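Local coordinates for protein ornithine carbamoyltransferase, mitochondrial (Coccidioides immitis, PDB 3SDS) that catalyses the transfer of the carbamoyl group from carbamoyl phosphate to L-ornithine, giving L-citrulline and phosphate in arginine biosynthesis, at residues 26-38 with 201-213. Sequence-based numbering, arbitrary orientation.
Sequences LLSIADLTPTEFA and LFDLAIAATKMGV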
loop_
_atom_site.group_PDB
_atom_site.type_symbol
_atom_site.label_atom_id
_atom_site.label_comp_id
_atom_site.label_asym_id
_atom_site.label_seq_id
_atom_site.Cartn_x
_atom_site.Cartn_y
_atom_site.Cartn_z
ATOM N N LEU A 26 -10.898 20.459 -7.521
ATOM C CA LEU A 26 -10.937 21.223 -6.285
ATOM C C LEU A 26 -9.507 21.655 -5.910
ATOM O O LEU A 26 -8.748 20.855 -5.341
ATOM C CB LEU A 26 -11.585 20.418 -5.158
ATOM C CG LEU A 26 -11.721 21.114 -3.788
ATOM C CD1 LEU A 26 -12.600 22.372 -3.854
ATOM C CD2 LEU A 26 -12.247 20.194 -2.704
ATOM N N LEU A 27 -9.132 22.899 -6.243
ATOM C CA LEU A 27 -7.777 23.420 -5.921
ATOM C C LEU A 27 -7.725 24.360 -4.699
ATOM O O LEU A 27 -6.666 24.491 -4.052
ATOM C CB LEU A 27 -7.134 24.108 -7.143
ATOM C CG LEU A 27 -7.074 23.362 -8.496
ATOM C CD1 LEU A 27 -6.211 24.123 -9.477
ATOM C CD2 LEU A 27 -6.555 21.917 -8.358
ATOM N N SER A 28 -8.876 24.984 -4.396
ATOM C CA SER A 28 -9.019 26.035 -3.374
ATOM C C SER A 28 -10.497 26.292 -3.096
ATOM O O SER A 28 -11.331 26.113 -3.983
ATOM C CB SER A 28 -8.385 27.349 -3.875
ATOM O OG SER A 28 -8.720 28.448 -3.033
ATOM N N ILE A 29 -10.817 26.765 -1.893
ATOM C CA ILE A 29 -12.172 27.230 -1.582
ATOM C C ILE A 29 -12.631 28.349 -2.534
ATOM O O ILE A 29 -13.837 28.577 -2.720
ATOM C CB ILE A 29 -12.293 27.741 -0.132
ATOM C CG1 ILE A 29 -11.682 26.763 0.878
ATOM C CG2 ILE A 29 -13.742 28.039 0.215
ATOM C CD1 ILE A 29 -12.262 25.342 0.848
ATOM N N ALA A 30 -11.675 29.050 -3.137
ATOM C CA ALA A 30 -11.995 30.068 -4.132
ATOM C C ALA A 30 -12.846 29.538 -5.312
ATOM O O ALA A 30 -13.504 30.326 -6.001
ATOM C CB ALA A 30 -10.732 30.723 -4.632
ATOM N N ASP A 31 -12.841 28.217 -5.535
ATOM C CA ASP A 31 -13.620 27.609 -6.627
ATOM C C ASP A 31 -15.066 27.283 -6.228
ATOM O O ASP A 31 -15.821 26.767 -7.048
ATOM C CB ASP A 31 -12.984 26.299 -7.116
ATOM C CG ASP A 31 -11.503 26.420 -7.472
ATOM O OD1 ASP A 31 -10.787 25.445 -7.147
ATOM O OD2 ASP A 31 -11.053 27.436 -8.078
ATOM N N LEU A 32 -15.449 27.546 -4.978
ATOM C CA LEU A 32 -16.771 27.120 -4.500
ATOM C C LEU A 32 -17.654 28.306 -4.226
ATOM O O LEU A 32 -17.193 29.298 -3.666
ATOM C CB LEU A 32 -16.669 26.287 -3.217
ATOM C CG LEU A 32 -15.885 24.980 -3.272
ATOM C CD1 LEU A 32 -15.752 24.261 -1.895
ATOM C CD2 LEU A 32 -16.568 24.098 -4.254
ATOM N N THR A 33 -18.927 28.208 -4.603
ATOM C CA THR A 33 -19.893 29.239 -4.223
ATOM C C THR A 33 -20.145 29.086 -2.737
ATOM O O THR A 33 -19.832 28.040 -2.170
ATOM C CB THR A 33 -21.249 29.082 -4.956
ATOM O OG1 THR A 33 -21.788 27.780 -4.685
ATOM C CG2 THR A 33 -21.103 29.291 -6.481
ATOM N N PRO A 34 -20.730 30.115 -2.092
ATOM C CA PRO A 34 -21.122 29.926 -0.688
ATOM C C PRO A 34 -22.112 28.759 -0.493
ATOM O O PRO A 34 -21.948 28.008 0.471
ATOM C CB PRO A 34 -21.755 31.261 -0.308
ATOM C CG PRO A 34 -21.228 32.233 -1.298
ATOM C CD PRO A 34 -21.029 31.480 -2.570
ATOM N N THR A 35 -23.088 28.573 -1.393
ATOM C CA THR A 35 -23.999 27.420 -1.298
ATOM C C THR A 35 -23.281 26.059 -1.370
ATOM O O THR A 35 -23.497 25.186 -0.536
ATOM C CB THR A 35 -25.083 27.472 -2.384
ATOM O OG1 THR A 35 -25.851 28.677 -2.231
ATOM C CG2 THR A 35 -26.026 26.253 -2.299
ATOM N N GLU A 36 -22.433 25.885 -2.381
ATOM C CA GLU A 36 -21.667 24.665 -2.564
ATOM C C GLU A 36 -20.824 24.326 -1.331
ATOM O O GLU A 36 -20.628 23.141 -1.029
ATOM C CB GLU A 36 -20.754 24.773 -3.798
ATOM C CG GLU A 36 -21.428 24.598 -5.162
ATOM C CD GLU A 36 -20.499 24.983 -6.329
ATOM O OE1 GLU A 36 -19.483 25.692 -6.069
ATOM O OE2 GLU A 36 -20.791 24.597 -7.501
ATOM N N PHE A 37 -20.320 25.344 -0.630
ATOM C CA PHE A 37 -19.455 25.107 0.526
ATOM C C PHE A 37 -20.257 24.675 1.748
ATOM O O PHE A 37 -19.849 23.764 2.485
ATOM C CB PHE A 37 -18.592 26.338 0.853
ATOM C CG PHE A 37 -17.617 26.112 1.983
ATOM C CD1 PHE A 37 -16.385 25.505 1.753
ATOM C CD2 PHE A 37 -17.939 26.481 3.284
ATOM C CE1 PHE A 37 -15.493 25.282 2.809
ATOM C CE2 PHE A 37 -17.047 26.266 4.334
ATOM C CZ PHE A 37 -15.830 25.671 4.099
ATOM N N ALA A 38 -21.391 25.324 1.977
ATOM C CA ALA A 38 -22.234 24.930 3.091
ATOM C C ALA A 38 -22.748 23.489 2.917
ATOM O O ALA A 38 -22.851 22.739 3.908
ATOM C CB ALA A 38 -23.356 25.893 3.281
ATOM N N LEU A 201 -4.401 29.160 6.809
ATOM C CA LEU A 201 -5.083 30.436 7.031
ATOM C C LEU A 201 -5.732 30.973 5.743
ATOM O O LEU A 201 -6.914 31.361 5.743
ATOM C CB LEU A 201 -4.127 31.467 7.619
ATOM C CG LEU A 201 -4.618 32.913 7.602
ATOM C CD1 LEU A 201 -5.899 33.062 8.401
ATOM C CD2 LEU A 201 -3.544 33.847 8.125
ATOM N N PHE A 202 -4.977 30.968 4.646
ATOM C CA PHE A 202 -5.504 31.521 3.397
ATOM C C PHE A 202 -6.907 30.993 3.065
ATOM O O PHE A 202 -7.850 31.803 2.922
ATOM C CB PHE A 202 -4.525 31.330 2.237
ATOM C CG PHE A 202 -3.130 31.872 2.513
ATOM C CD1 PHE A 202 -2.929 32.891 3.445
ATOM C CD2 PHE A 202 -2.033 31.373 1.822
ATOM C CE1 PHE A 202 -1.669 33.373 3.706
ATOM C CE2 PHE A 202 -0.769 31.839 2.065
ATOM C CZ PHE A 202 -0.572 32.851 3.007
ATOM N N ASP A 203 -7.056 29.662 2.995
ATOM C CA ASP A 203 -8.341 29.031 2.647
ATOM C C ASP A 203 -9.410 29.214 3.725
ATOM O O ASP A 203 -10.592 29.435 3.399
ATOM C CB ASP A 203 -8.183 27.549 2.336
ATOM C CG ASP A 203 -8.111 27.248 0.840
ATOM O OD1 ASP A 203 -8.896 27.788 0.029
ATOM O OD2 ASP A 203 -7.257 26.419 0.481
ATOM N N LEU A 204 -9.000 29.129 4.992
ATOM C CA LEU A 204 -9.901 29.388 6.116
ATOM C C LEU A 204 -10.524 30.791 5.981
ATOM O O LEU A 204 -11.767 30.949 6.051
ATOM C CB LEU A 204 -9.150 29.233 7.445
ATOM C CG LEU A 204 -9.795 29.535 8.808
ATOM C CD1 LEU A 204 -11.099 28.783 9.002
ATOM C CD2 LEU A 204 -8.827 29.190 9.953
ATOM N N ALA A 205 -9.663 31.794 5.752
ATOM C CA ALA A 205 -10.099 33.179 5.489
ATOM C C ALA A 205 -11.145 33.289 4.368
ATOM O O ALA A 205 -12.164 33.955 4.553
ATOM C CB ALA A 205 -8.895 34.092 5.186
ATOM N N ILE A 206 -10.879 32.652 3.223
ATOM C CA ILE A 206 -11.801 32.674 2.067
ATOM C C ILE A 206 -13.169 32.036 2.415
ATOM O O ILE A 206 -14.224 32.519 1.995
ATOM C CB ILE A 206 -11.156 31.983 0.794
ATOM C CG1 ILE A 206 -9.923 32.757 0.308
ATOM C CG2 ILE A 206 -12.169 31.834 -0.347
ATOM C CD1 ILE A 206 -9.126 32.056 -0.793
ATOM N N ALA A 207 -13.130 30.949 3.190
ATOM C CA ALA A 207 -14.335 30.275 3.663
ATOM C C ALA A 207 -15.124 31.167 4.624
ATOM O O ALA A 207 -16.298 31.471 4.379
ATOM C CB ALA A 207 -13.976 28.951 4.316
ATOM N N ALA A 208 -14.473 31.607 5.700
ATOM C CA ALA A 208 -15.101 32.521 6.660
ATOM C C ALA A 208 -15.813 33.735 6.014
ATOM O O ALA A 208 -16.910 34.132 6.448
ATOM C CB ALA A 208 -14.076 32.981 7.684
ATOM N N THR A 209 -15.186 34.322 4.991
ATOM C CA THR A 209 -15.778 35.433 4.257
ATOM C C THR A 209 -17.110 35.025 3.630
ATOM O O THR A 209 -18.108 35.713 3.800
ATOM C CB THR A 209 -14.835 35.963 3.173
ATOM O OG1 THR A 209 -13.661 36.503 3.783
ATOM C CG2 THR A 209 -15.490 37.048 2.390
ATOM N N LYS A 210 -17.128 33.901 2.920
ATOM C CA LYS A 210 -18.371 33.380 2.323
ATOM C C LYS A 210 -19.476 33.078 3.353
ATOM O O LYS A 210 -20.674 33.161 3.038
ATOM C CB LYS A 210 -18.087 32.129 1.487
ATOM C CG LYS A 210 -17.149 32.338 0.286
ATOM C CD LYS A 210 -16.890 31.015 -0.441
ATOM C CE LYS A 210 -15.825 31.162 -1.527
ATOM N NZ LYS A 210 -16.351 31.740 -2.802
ATOM N N MET A 211 -19.068 32.745 4.578
ATOM C CA MET A 211 -19.999 32.348 5.630
ATOM C C MET A 211 -20.397 33.482 6.576
ATOM O O MET A 211 -21.086 33.249 7.576
ATOM C CB MET A 211 -19.421 31.187 6.433
ATOM C CG MET A 211 -19.154 29.909 5.620
ATOM S SD MET A 211 -20.643 29.047 5.065
ATOM C CE MET A 211 -20.861 29.773 3.432
ATOM N N GLY A 212 -19.978 34.707 6.264
ATOM C CA GLY A 212 -20.296 35.864 7.104
ATOM C C GLY A 212 -19.610 35.843 8.456
ATOM O O GLY A 212 -20.114 36.422 9.415
ATOM N N VAL A 213 -18.453 35.185 8.526
ATOM C CA VAL A 213 -17.657 35.112 9.768
ATOM C C VAL A 213 -16.452 36.075 9.754
ATOM O O VAL A 213 -15.676 36.080 8.792
ATOM C CB VAL A 213 -17.159 33.669 10.021
ATOM C CG1 VAL A 213 -16.515 33.545 11.399
ATOM C CG2 VAL A 213 -18.305 32.690 9.877
HETATM O O HOH W 1 -14.329 33.014 -4.743
#
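Lys-210 reaches from the last turn of its helix to the backbone of residues 26-38. Its CB packs on the Pro-34 ring, 4.2 Å from Pro-34 CB, and the two side chains cross at about a right angle. CG is anti to the carbonyl carbon (chi1 -62°), and the chain runs extended to CE; on the way CD passes Leu-32 O. A bend at chi4 (-81°) then turns the amine. CE lies 3.5 Å from Ile-29 O and also touches Ile-29 CG2. Lys-210 NZ donates to Leu-32 O at 2.7 Å, almost in line with the C=O bond. A water joins NZ to Ala-30 O, so NZ holds Leu-32 directly and the 3-10 turn through the water.

Farther up the helix, Asp-203 OD1 accepts two bonds. Ser-28 OG comes from the syn side at 3.1 Å, close to the carboxylate plane. Ile-29 N comes from above that plane at 2.9 Å. Ser-28 OG also accepts from Ala-30 N, an ST turn that helps to position the oxygen. Asp-203 OD2 accepts from the backbone N of His-155, a residue that by similarity binds carbamoyl phosphate.

Between these polar ends, Ile-29 CB meets Ile-206 CG2, and Phe-37 CZ sits 3.8 Å from Ala-207 CB. Just past Lys-210, Met-211 SD lies at the edge of the Phe-37 ring, 5.4 Å from its centroid, a Met-aromatic contact. Met-211 CE touches Pro-34 CB and O.

A capping box of Thr-33 and Glu-36 starts helix 34-51. A Schellman motif with Gly-212 closes helix 199-210. The contact joins the carbamoyl-phosphate-binding domain to the ornithine-binding domain. Helix 156-169 packs on Ile-29 and Phe-37, while strand 190-194 and helix 227-237 flank helix 199-210.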